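Amorpha-4,11-diene synthase (Artemisia annua, PDB 4GAX) probably converts farnesyl diphosphate into a sesquiterpene with loss of diphosphate, as an engineered member of the plant class I terpene synthases. Local coordinates at residues R279-C285 against A541-M545; T423-Y427 against F439-V443; R119-R125 against E162-A166. All coordinates share one frame; numbering follows the deposited sequence.

Contact 3 comes first along the chain and joins helices 120-129 and 157-167 in the N-terminal helical domain. Contacts 1 and 2 follow, contact 2 nested inside the long span that contact 1 closes between the start of helix 282-292 and the loop before helix 547-557. Contact 2 pairs helices 419-429 and 436-443 of the metal-binding domain. Centres of contacts 1 and 2 lie 26 Å apart; helices 282-292 and 419-429, one from each, both pack against helix 299-322, which carries the aspartate-rich DDxxD motif. Contact 3 lies 37 Å from contact 1 and 32 Å from contact 2, centre to centre. Its packing therefore belongs to the N-terminal domain, remote from contact 1, which probably borders the active site.

Contact 1: residues R279-C285 against A541-M545; sequences RDRIVEC and AFTAM
Arg-279 and Arg-281 form the RxR motif of plant class I terpene synthases and meet the loop 541-545 that leads into helix 547-557. The Arg-279 chain is extended from CG to NE, carrying its guanidinium against Thr-543, whose CG2 sits over the centre of one face, 3.7 Å from Arg-279 CZ. NH1 of the same group comes within 3.6 Å of Phe-542 CB, with guanidinium and ring planes 63° apart. Arg-281, the N-cap residue of helix 282-292, instead bends at chi2 and chi3; NH1 turns to Phe-542 O, but their 2.3 Å separation is too short to trust in detail. Its NE gives a bond to Asp-280 O (3.0 Å) from above that carbonyl plane. The Phe-542 ring receives a CH-pi contact over one face from Glu-284 CB, 3.9 Å from the centroid. In related enzymes the corresponding loop closes over the active site and the arginines help hold diphosphate; here a weak, long ion pair places Arg-279 near Asp-317 of the aspartate-rich motif on helix 299-322. Glu-284 OE2 accepts a hydrogen bond from Trp-37 and lies 3.3 Å from Met-545 CE.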
loop_
_atom_site.group_PDB
_atom_site.type_symbol
_atom_site.label_atom_id
_atom_site.label_comp_id
_atom_site.label_asym_id
_atom_site.label_seq_id
_atom_site.Cartn_x
_atom_site.Cartn_y
_atom_site.Cartn_z
ATOM N N ARG A 279 14.766 -0.858 -17.859
ATOM C CA ARG A 279 14.187 -2.162 -17.555
ATOM C C ARG A 279 12.845 -2.395 -18.240
ATOM O O ARG A 279 12.102 -1.452 -18.512
ATOM C CB ARG A 279 13.974 -2.274 -16.043
ATOM C CG ARG A 279 15.150 -1.797 -15.215
ATOM C CD ARG A 279 14.747 -1.463 -13.784
ATOM N NE ARG A 279 15.900 -0.975 -13.033
ATOM C CZ ARG A 279 15.855 -0.523 -11.786
ATOM N NH1 ARG A 279 14.703 -0.488 -11.127
ATOM N NH2 ARG A 279 16.969 -0.101 -11.198
ATOM N N ASP A 280 12.533 -3.662 -18.490
ATOM C CA ASP A 280 11.227 -4.062 -19.016
ATOM C C ASP A 280 10.391 -4.596 -17.841
ATOM O O ASP A 280 10.405 -5.807 -17.556
ATOM C CB ASP A 280 11.408 -5.138 -20.091
ATOM C CG ASP A 280 10.109 -5.491 -20.803
ATOM O OD1 ASP A 280 9.124 -4.731 -20.675
ATOM O OD2 ASP A 280 10.077 -6.533 -21.505
ATOM N N ARG A 281 9.672 -3.699 -17.163
ATOM C CA ARG A 281 9.010 -4.030 -15.894
ATOM C C ARG A 281 7.567 -3.555 -15.775
ATOM O O ARG A 281 7.143 -3.113 -14.689
ATOM C CB ARG A 281 9.803 -3.450 -14.715
ATOM C CG ARG A 281 11.209 -4.045 -14.552
ATOM C CD ARG A 281 11.137 -5.528 -14.214
ATOM N NE ARG A 281 11.961 -6.343 -15.107
ATOM C CZ ARG A 281 13.243 -6.617 -14.902
ATOM N NH1 ARG A 281 13.861 -6.141 -13.831
ATOM N NH2 ARG A 281 13.911 -7.368 -15.764
ATOM N N ILE A 282 6.790 -3.665 -16.848
ATOM C CA ILE A 282 5.425 -3.132 -16.773
ATOM C C ILE A 282 4.562 -3.863 -15.727
ATOM O O ILE A 282 3.730 -3.245 -15.058
ATOM C CB ILE A 282 4.732 -3.062 -18.153
ATOM C CG1 ILE A 282 3.581 -2.057 -18.115
ATOM C CG2 ILE A 282 4.241 -4.430 -18.596
ATOM C CD1 ILE A 282 4.004 -0.637 -17.676
ATOM N N VAL A 283 4.786 -5.166 -15.554
ATOM C CA VAL A 283 3.990 -5.942 -14.601
ATOM C C VAL A 283 4.265 -5.427 -13.197
ATOM O O VAL A 283 3.351 -5.232 -12.388
ATOM C CB VAL A 283 4.308 -7.455 -14.671
ATOM C CG1 VAL A 283 3.542 -8.213 -13.569
ATOM C CG2 VAL A 283 3.952 -8.008 -16.047
ATOM N N GLU A 284 5.540 -5.171 -12.940
ATOM C CA GLU A 284 5.993 -4.608 -11.675
ATOM C C GLU A 284 5.430 -3.209 -11.391
ATOM O O GLU A 284 5.067 -2.894 -10.256
ATOM C CB GLU A 284 7.525 -4.613 -11.634
ATOM C CG GLU A 284 8.136 -6.029 -11.521
ATOM C CD GLU A 284 8.048 -6.878 -12.808
ATOM O OE1 GLU A 284 7.802 -6.328 -13.909
ATOM O OE2 GLU A 284 8.226 -8.115 -12.716
ATOM N N CYS A 285 5.339 -2.366 -12.412
ATOM C CA CYS A 285 4.782 -1.024 -12.201
ATOM C C CYS A 285 3.297 -1.140 -11.888
ATOM O O CYS A 285 2.773 -0.438 -11.023
ATOM C CB CYS A 285 4.986 -0.147 -13.435
ATOM S SG CYS A 285 6.736 0.159 -13.838
ATOM N N ALA A 541 13.377 -5.741 -5.620
ATOM C CA ALA A 541 12.580 -6.635 -6.460
ATOM C C ALA A 541 12.284 -6.142 -7.880
ATOM O O ALA A 541 11.438 -6.721 -8.563
ATOM C CB ALA A 541 11.281 -7.016 -5.745
ATOM N N PHE A 542 12.981 -5.101 -8.336
ATOM C CA PHE A 542 12.723 -4.542 -9.670
ATOM C C PHE A 542 13.752 -4.932 -10.729
ATOM O O PHE A 542 13.472 -4.852 -11.928
ATOM C CB PHE A 542 12.575 -3.021 -9.614
ATOM C CG PHE A 542 11.151 -2.552 -9.695
ATOM C CD1 PHE A 542 10.752 -1.652 -10.673
ATOM C CD2 PHE A 542 10.207 -3.023 -8.798
ATOM C CE1 PHE A 542 9.437 -1.222 -10.746
ATOM C CE2 PHE A 542 8.893 -2.601 -8.864
ATOM C CZ PHE A 542 8.506 -1.698 -9.840
ATOM N N THR A 543 14.943 -5.328 -10.286
ATOM C CA THR A 543 15.954 -5.881 -11.184
ATOM C C THR A 543 16.017 -7.378 -10.913
ATOM O O THR A 543 15.891 -8.201 -11.824
ATOM C CB THR A 543 17.336 -5.264 -10.928
ATOM O OG1 THR A 543 17.925 -5.870 -9.769
ATOM C CG2 THR A 543 17.210 -3.766 -10.710
ATOM N N ALA A 544 16.219 -7.715 -9.643
ATOM C CA ALA A 544 16.004 -9.070 -9.165
ATOM C C ALA A 544 14.505 -9.235 -8.981
ATOM O O ALA A 544 13.727 -8.356 -9.347
ATOM C CB ALA A 544 16.725 -9.293 -7.850
ATOM N N MET A 545 14.096 -10.365 -8.421
ATOM C CA MET A 545 12.704 -10.558 -8.042
ATOM C C MET A 545 12.597 -11.749 -7.111
ATOM O O MET A 545 12.695 -12.899 -7.550
ATOM C CB MET A 545 11.806 -10.787 -9.258
ATOM C CG MET A 545 10.345 -10.977 -8.882
ATOM S SD MET A 545 9.313 -11.636 -10.200
ATOM C CE MET A 545 8.106 -10.332 -10.320
#

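Contact 2: residues T423-Y427 against F439-V443; sequences TTTCY and FEWAV
Tyr-427 drives the edge of its ring into the face of Phe-439, a T-shaped stack between two consecutive helices of the terpene synthase metal-binding domain. The segments run almost antiparallel, at 168°, with axes 11.1 Å apart, so the helices form a hairpin whose gap is filled largely by aromatic rings. The planes of the two rings stand 82° apart, with 4.9 Å between the Tyr-427 and Phe-439 centroids. CD1 of Tyr-427 is the atom that points in: it sits over the centre of the Phe-439 face, 3.6 Å from CZ. The two side chains slide past each other in opposite directions, and the outer part of the tyrosine extends across to the opposing helix, its CE1 edge beside Phe-439 N and CA. Trp-441, whose CG is anti to its backbone N (chi1 -178°), crosses Tyr-427 at about a right angle and presents an indole edge to the hydroxyl, with CE3 3.3 Å from Tyr-427 OH. Thr-423 CG2 meets that indole more loosely, near the plane of the ring. Beside the Phe-439 ring, Thr-424 CG2 lies 4.0 Å from Ala-442 CB and equally close to Phe-439 CE1. Phe-383 of helix 374-399 touches both Thr-424 and Ala-442, while Leu-449 of helix 447-461 lies against Thr-423 and Trp-441. Thr-424 OG1 bonds within its own helix, to Asn-420 O and Leu-421 O. Tyr-427 OH, by contrast, bonds to Ala-438 O of the partner helix, adding a polar tie between the helices to the apolar and aromatic contacts, which probably limits rotation of the tyrosine ring.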
loop_
_atom_site.group_PDB
_atom_site.type_symbol
_atom_site.label_atom_id
_atom_site.label_comp_id
_atom_site.label_asym_id
_atom_site.label_seq_id
_atom_site.Cartn_x
_atom_site.Cartn_y
_atom_site.Cartn_z
ATOM N N THR A 423 1.930 10.180 -4.496
ATOM C CA THR A 423 0.735 10.685 -3.811
ATOM C C THR A 423 -0.083 11.602 -4.722
ATOM O O THR A 423 -1.294 11.434 -4.888
ATOM C CB THR A 423 1.100 11.485 -2.537
ATOM O OG1 THR A 423 1.760 10.628 -1.599
ATOM C CG2 THR A 423 -0.155 12.075 -1.886
ATOM N N THR A 424 0.579 12.574 -5.326
ATOM C CA THR A 424 -0.139 13.490 -6.190
ATOM C C THR A 424 -0.567 12.837 -7.513
ATOM O O THR A 424 -1.507 13.317 -8.164
ATOM C CB THR A 424 0.652 14.787 -6.430
ATOM O OG1 THR A 424 1.926 14.468 -6.996
ATOM C CG2 THR A 424 0.854 15.530 -5.094
ATOM N N THR A 425 0.111 11.761 -7.914
ATOM C CA THR A 425 -0.339 11.023 -9.102
ATOM C C THR A 425 -1.676 10.367 -8.775
ATOM O O THR A 425 -2.571 10.263 -9.640
ATOM C CB THR A 425 0.662 9.950 -9.559
ATOM O OG1 THR A 425 1.892 10.571 -9.958
ATOM C CG2 THR A 425 0.101 9.165 -10.748
ATOM N N CYS A 426 -1.827 9.927 -7.523
ATOM C CA CYS A 426 -3.135 9.432 -7.062
ATOM C C CYS A 426 -4.185 10.540 -7.059
ATOM O O CYS A 426 -5.364 10.284 -7.350
ATOM C CB CYS A 426 -3.046 8.821 -5.661
ATOM S SG CYS A 426 -2.239 7.193 -5.657
ATOM N N TYR A 427 -3.769 11.760 -6.703
ATOM C CA TYR A 427 -4.687 12.892 -6.747
ATOM C C TYR A 427 -5.255 13.040 -8.164
ATOM O O TYR A 427 -6.467 13.193 -8.354
ATOM C CB TYR A 427 -3.981 14.196 -6.380
ATOM C CG TYR A 427 -3.720 14.431 -4.904
ATOM C CD1 TYR A 427 -3.464 15.716 -4.438
ATOM C CD2 TYR A 427 -3.676 13.380 -3.989
ATOM C CE1 TYR A 427 -3.206 15.964 -3.103
ATOM C CE2 TYR A 427 -3.418 13.625 -2.635
ATOM C CZ TYR A 427 -3.184 14.920 -2.206
ATOM O OH TYR A 427 -2.929 15.191 -0.878
ATOM N N PHE A 439 -4.235 19.387 -1.993
ATOM C CA PHE A 439 -2.981 19.830 -2.597
ATOM C C PHE A 439 -2.185 20.730 -1.673
ATOM O O PHE A 439 -0.956 20.655 -1.644
ATOM C CB PHE A 439 -3.223 20.521 -3.938
ATOM C CG PHE A 439 -3.083 19.601 -5.113
ATOM C CD1 PHE A 439 -1.835 19.118 -5.475
ATOM C CD2 PHE A 439 -4.190 19.214 -5.848
ATOM C CE1 PHE A 439 -1.693 18.264 -6.559
ATOM C CE2 PHE A 439 -4.055 18.374 -6.928
ATOM C CZ PHE A 439 -2.801 17.897 -7.285
ATOM N N GLU A 440 -2.877 21.590 -0.930
ATOM C CA GLU A 440 -2.214 22.391 0.089
ATOM C C GLU A 440 -1.496 21.466 1.070
ATOM O O GLU A 440 -0.342 21.706 1.445
ATOM C CB GLU A 440 -3.224 23.275 0.829
ATOM C CG GLU A 440 -3.835 24.375 -0.022
ATOM C CD GLU A 440 -4.991 25.076 0.679
ATOM O OE1 GLU A 440 -5.350 24.659 1.805
ATOM O OE2 GLU A 440 -5.542 26.042 0.103
ATOM N N TRP A 441 -2.179 20.410 1.489
ATOM C CA TRP A 441 -1.562 19.415 2.358
ATOM C C TRP A 441 -0.286 18.859 1.719
ATOM O O TRP A 441 0.791 18.888 2.321
ATOM C CB TRP A 441 -2.536 18.270 2.648
ATOM C CG TRP A 441 -1.946 17.255 3.564
ATOM C CD1 TRP A 441 -1.792 17.363 4.921
ATOM C CD2 TRP A 441 -1.420 15.980 3.201
ATOM N NE1 TRP A 441 -1.199 16.232 5.420
ATOM C CE2 TRP A 441 -0.965 15.362 4.385
ATOM C CE3 TRP A 441 -1.289 15.295 1.987
ATOM C CZ2 TRP A 441 -0.389 14.096 4.390
ATOM C CZ3 TRP A 441 -0.722 14.035 1.993
ATOM C CH2 TRP A 441 -0.279 13.448 3.185
ATOM N N ALA A 442 -0.427 18.380 0.486
ATOM C CA ALA A 442 0.688 17.846 -0.299
ATOM C C ALA A 442 1.893 18.777 -0.373
ATOM O O ALA A 442 3.035 18.327 -0.254
ATOM C CB ALA A 442 0.217 17.484 -1.709
ATOM N N VAL A 443 1.652 20.071 -0.569
ATOM C CA VAL A 443 2.766 21.012 -0.703
ATOM C C VAL A 443 3.321 21.454 0.652
ATOM O O VAL A 443 4.409 22.013 0.725
ATOM C CB VAL A 443 2.403 22.258 -1.562
ATOM C CG1 VAL A 443 1.722 21.840 -2.867
ATOM C CG2 VAL A 443 1.516 23.208 -0.786
#

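Contact 3: residues R119-R125 against E162-A166; sequences RSSLWFR and ELYEA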
loop_
_atom_site.group_PDB
_atom_site.type_symbol
_atom_site.label_atom_id
_atom_site.label_comp_id
_atom_site.label_asym_id
_atom_site.label_seq_id
_atom_site.Cartn_x
_atom_site.Cartn_y
_atom_site.Cartn_z
ATOM N N ARG A 119 -15.261 -8.288 21.888
ATOM C CA ARG A 119 -14.628 -7.722 20.698
ATOM C C ARG A 119 -14.073 -6.328 20.958
ATOM O O ARG A 119 -14.096 -5.468 20.072
ATOM C CB ARG A 119 -15.621 -7.693 19.519
ATOM C CG ARG A 119 -16.564 -8.894 19.478
ATOM C CD ARG A 119 -16.569 -9.597 18.155
ATOM N NE ARG A 119 -15.438 -10.497 18.026
ATOM C CZ ARG A 119 -15.533 -11.786 17.721
ATOM N NH1 ARG A 119 -16.716 -12.350 17.512
ATOM N NH2 ARG A 119 -14.430 -12.510 17.625
ATOM N N SER A 120 -13.561 -6.099 22.164
ATOM C CA SER A 120 -12.966 -4.803 22.452
ATOM C C SER A 120 -11.705 -4.570 21.609
ATOM O O SER A 120 -11.507 -3.473 21.079
ATOM C CB SER A 120 -12.738 -4.592 23.971
ATOM O OG SER A 120 -12.029 -5.666 24.551
ATOM N N SER A 121 -10.867 -5.598 21.451
ATOM C CA SER A 121 -9.675 -5.464 20.606
ATOM C C SER A 121 -10.048 -5.201 19.139
ATOM O O SER A 121 -9.376 -4.435 18.421
ATOM C CB SER A 121 -8.820 -6.730 20.702
ATOM O OG SER A 121 -8.305 -6.880 22.016
ATOM N N LEU A 122 -11.109 -5.855 18.682
ATOM C CA LEU A 122 -11.565 -5.673 17.303
ATOM C C LEU A 122 -12.145 -4.273 17.133
ATOM O O LEU A 122 -11.896 -3.595 16.133
ATOM C CB LEU A 122 -12.613 -6.738 16.939
ATOM C CG LEU A 122 -13.249 -6.575 15.559
ATOM C CD1 LEU A 122 -12.157 -6.639 14.479
ATOM C CD2 LEU A 122 -14.323 -7.612 15.314
ATOM N N TRP A 123 -12.901 -3.824 18.124
ATOM C CA TRP A 123 -13.481 -2.491 18.061
ATOM C C TRP A 123 -12.375 -1.460 17.894
ATOM O O TRP A 123 -12.467 -0.576 17.043
ATOM C CB TRP A 123 -14.293 -2.200 19.324
ATOM C CG TRP A 123 -14.594 -0.735 19.532
ATOM C CD1 TRP A 123 -15.613 -0.021 18.971
ATOM C CD2 TRP A 123 -13.871 0.185 20.371
ATOM N NE1 TRP A 123 -15.573 1.293 19.409
ATOM C CE2 TRP A 123 -14.507 1.443 20.264
ATOM C CE3 TRP A 123 -12.743 0.068 21.197
ATOM C CZ2 TRP A 123 -14.069 2.570 20.960
ATOM C CZ3 TRP A 123 -12.299 1.185 21.884
ATOM C CH2 TRP A 123 -12.963 2.422 21.767
ATOM N N PHE A 124 -11.317 -1.605 18.690
ATOM C CA PHE A 124 -10.226 -0.638 18.705
ATOM C C PHE A 124 -9.593 -0.537 17.318
ATOM O O PHE A 124 -9.387 0.562 16.792
ATOM C CB PHE A 124 -9.190 -1.065 19.756
ATOM C CG PHE A 124 -7.935 -0.246 19.759
ATOM C CD1 PHE A 124 -7.870 0.945 20.458
ATOM C CD2 PHE A 124 -6.804 -0.692 19.088
ATOM C CE1 PHE A 124 -6.687 1.705 20.479
ATOM C CE2 PHE A 124 -5.626 0.036 19.111
ATOM C CZ PHE A 124 -5.567 1.249 19.806
ATOM N N ARG A 125 -9.280 -1.685 16.735
ATOM C CA ARG A 125 -8.606 -1.711 15.448
ATOM C C ARG A 125 -9.487 -1.194 14.304
ATOM O O ARG A 125 -9.029 -0.420 13.464
ATOM C CB ARG A 125 -8.098 -3.125 15.142
ATOM C CG ARG A 125 -7.419 -3.232 13.790
ATOM C CD ARG A 125 -6.795 -4.600 13.577
ATOM N NE ARG A 125 -7.797 -5.671 13.480
ATOM C CZ ARG A 125 -8.602 -5.849 12.432
ATOM N NH1 ARG A 125 -8.523 -5.034 11.380
ATOM N NH2 ARG A 125 -9.476 -6.852 12.425
ATOM N N GLU A 162 -6.988 -11.251 18.122
ATOM C CA GLU A 162 -7.586 -9.928 17.930
ATOM C C GLU A 162 -6.761 -8.857 18.635
ATOM O O GLU A 162 -6.626 -7.726 18.143
ATOM C CB GLU A 162 -9.041 -9.876 18.435
ATOM C CG GLU A 162 -10.046 -10.634 17.578
ATOM C CD GLU A 162 -11.483 -10.519 18.106
ATOM O OE1 GLU A 162 -11.673 -10.067 19.262
ATOM O OE2 GLU A 162 -12.424 -10.871 17.357
ATOM N N LEU A 163 -6.218 -9.205 19.796
ATOM C CA LEU A 163 -5.416 -8.250 20.559
ATOM C C LEU A 163 -4.096 -7.981 19.848
ATOM O O LEU A 163 -3.651 -6.828 19.738
ATOM C CB LEU A 163 -5.164 -8.788 21.976
ATOM C CG LEU A 163 -4.176 -7.992 22.831
ATOM C CD1 LEU A 163 -4.650 -6.548 23.069
ATOM C CD2 LEU A 163 -3.977 -8.720 24.168
ATOM N N TYR A 164 -3.475 -9.047 19.355
ATOM C CA TYR A 164 -2.243 -8.915 18.594
ATOM C C TYR A 164 -2.462 -7.966 17.402
ATOM O O TYR A 164 -1.689 -7.027 17.185
ATOM C CB TYR A 164 -1.756 -10.286 18.131
ATOM C CG TYR A 164 -0.661 -10.221 17.087
ATOM C CD1 TYR A 164 0.675 -10.063 17.453
ATOM C CD2 TYR A 164 -0.963 -10.322 15.730
ATOM C CE1 TYR A 164 1.695 -9.997 16.465
ATOM C CE2 TYR A 164 0.041 -10.256 14.747
ATOM C CZ TYR A 164 1.358 -10.094 15.119
ATOM O OH TYR A 164 2.333 -10.032 14.133
ATOM N N GLU A 165 -3.532 -8.192 16.652
ATOM C CA GLU A 165 -3.790 -7.354 15.485
ATOM C C GLU A 165 -4.000 -5.897 15.878
ATOM O O GLU A 165 -3.537 -4.991 15.166
ATOM C CB GLU A 165 -4.978 -7.873 14.653
ATOM C CG GLU A 165 -4.814 -9.296 14.120
ATOM C CD GLU A 165 -3.737 -9.415 13.036
ATOM O OE1 GLU A 165 -3.014 -8.421 12.778
ATOM O OE2 GLU A 165 -3.614 -10.508 12.427
ATOM N N ALA A 166 -4.676 -5.663 17.002
ATOM C CA ALA A 166 -4.869 -4.285 17.488
ATOM C C ALA A 166 -3.543 -3.542 17.751
ATOM O O ALA A 166 -3.441 -2.313 17.533
ATOM C CB ALA A 166 -5.724 -4.283 18.739
HETATM O O HOH W 1 -8.263 -6.719 16.295
HETATM O O HOH W 2 -11.308 -8.438 22.266
#
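Arg-119, at the N-cap of helix 120-129, reaches Glu-162 through a chain bent at chi2 and chi3 and forms a salt bridge. Its NH2 lies 2.6 Å from Glu-162 OE2, meeting the oxygen from above the carboxylate plane, and NE adds a weak bond to the same oxygen; NH2 also pairs with Glu-158. Replacing Glu-162 with an alanine would probably cost Arg-119 the salt bridge to this helix position, leaving it to lean on Glu-158, and remove the carboxylate's weak water link to Ser-121 N. Ser-121 comes next, its CB 3.5 Å from Glu-162 O and its OG against Leu-163, small enough to let the segment axes approach to 8.2 Å. Leu-122 CB packs against the Glu-162 carboxylate carbon. Phe-124, with CG anti to its backbone N (chi1 173°), puts its ring edge to Ala-166, CE2 being 3.6 Å from the carbonyl O. Arg-125 lies alongside Glu-165 through their aliphatic parts; its NH2 pairs with Asp-85, whereas Glu-165 OE1 takes Leu-214 N. A water accepts from Arg-125 NE (3.0 Å) and donates to Glu-162 O (2.7 Å), bridging the two helices. The two segments run at 25° within the all-helical N-terminal domain: helix 77-89 flanks the first, helix 175-194 touches both (Phe-124; Leu-163 and Tyr-164), and helix 200-211 packs against the second.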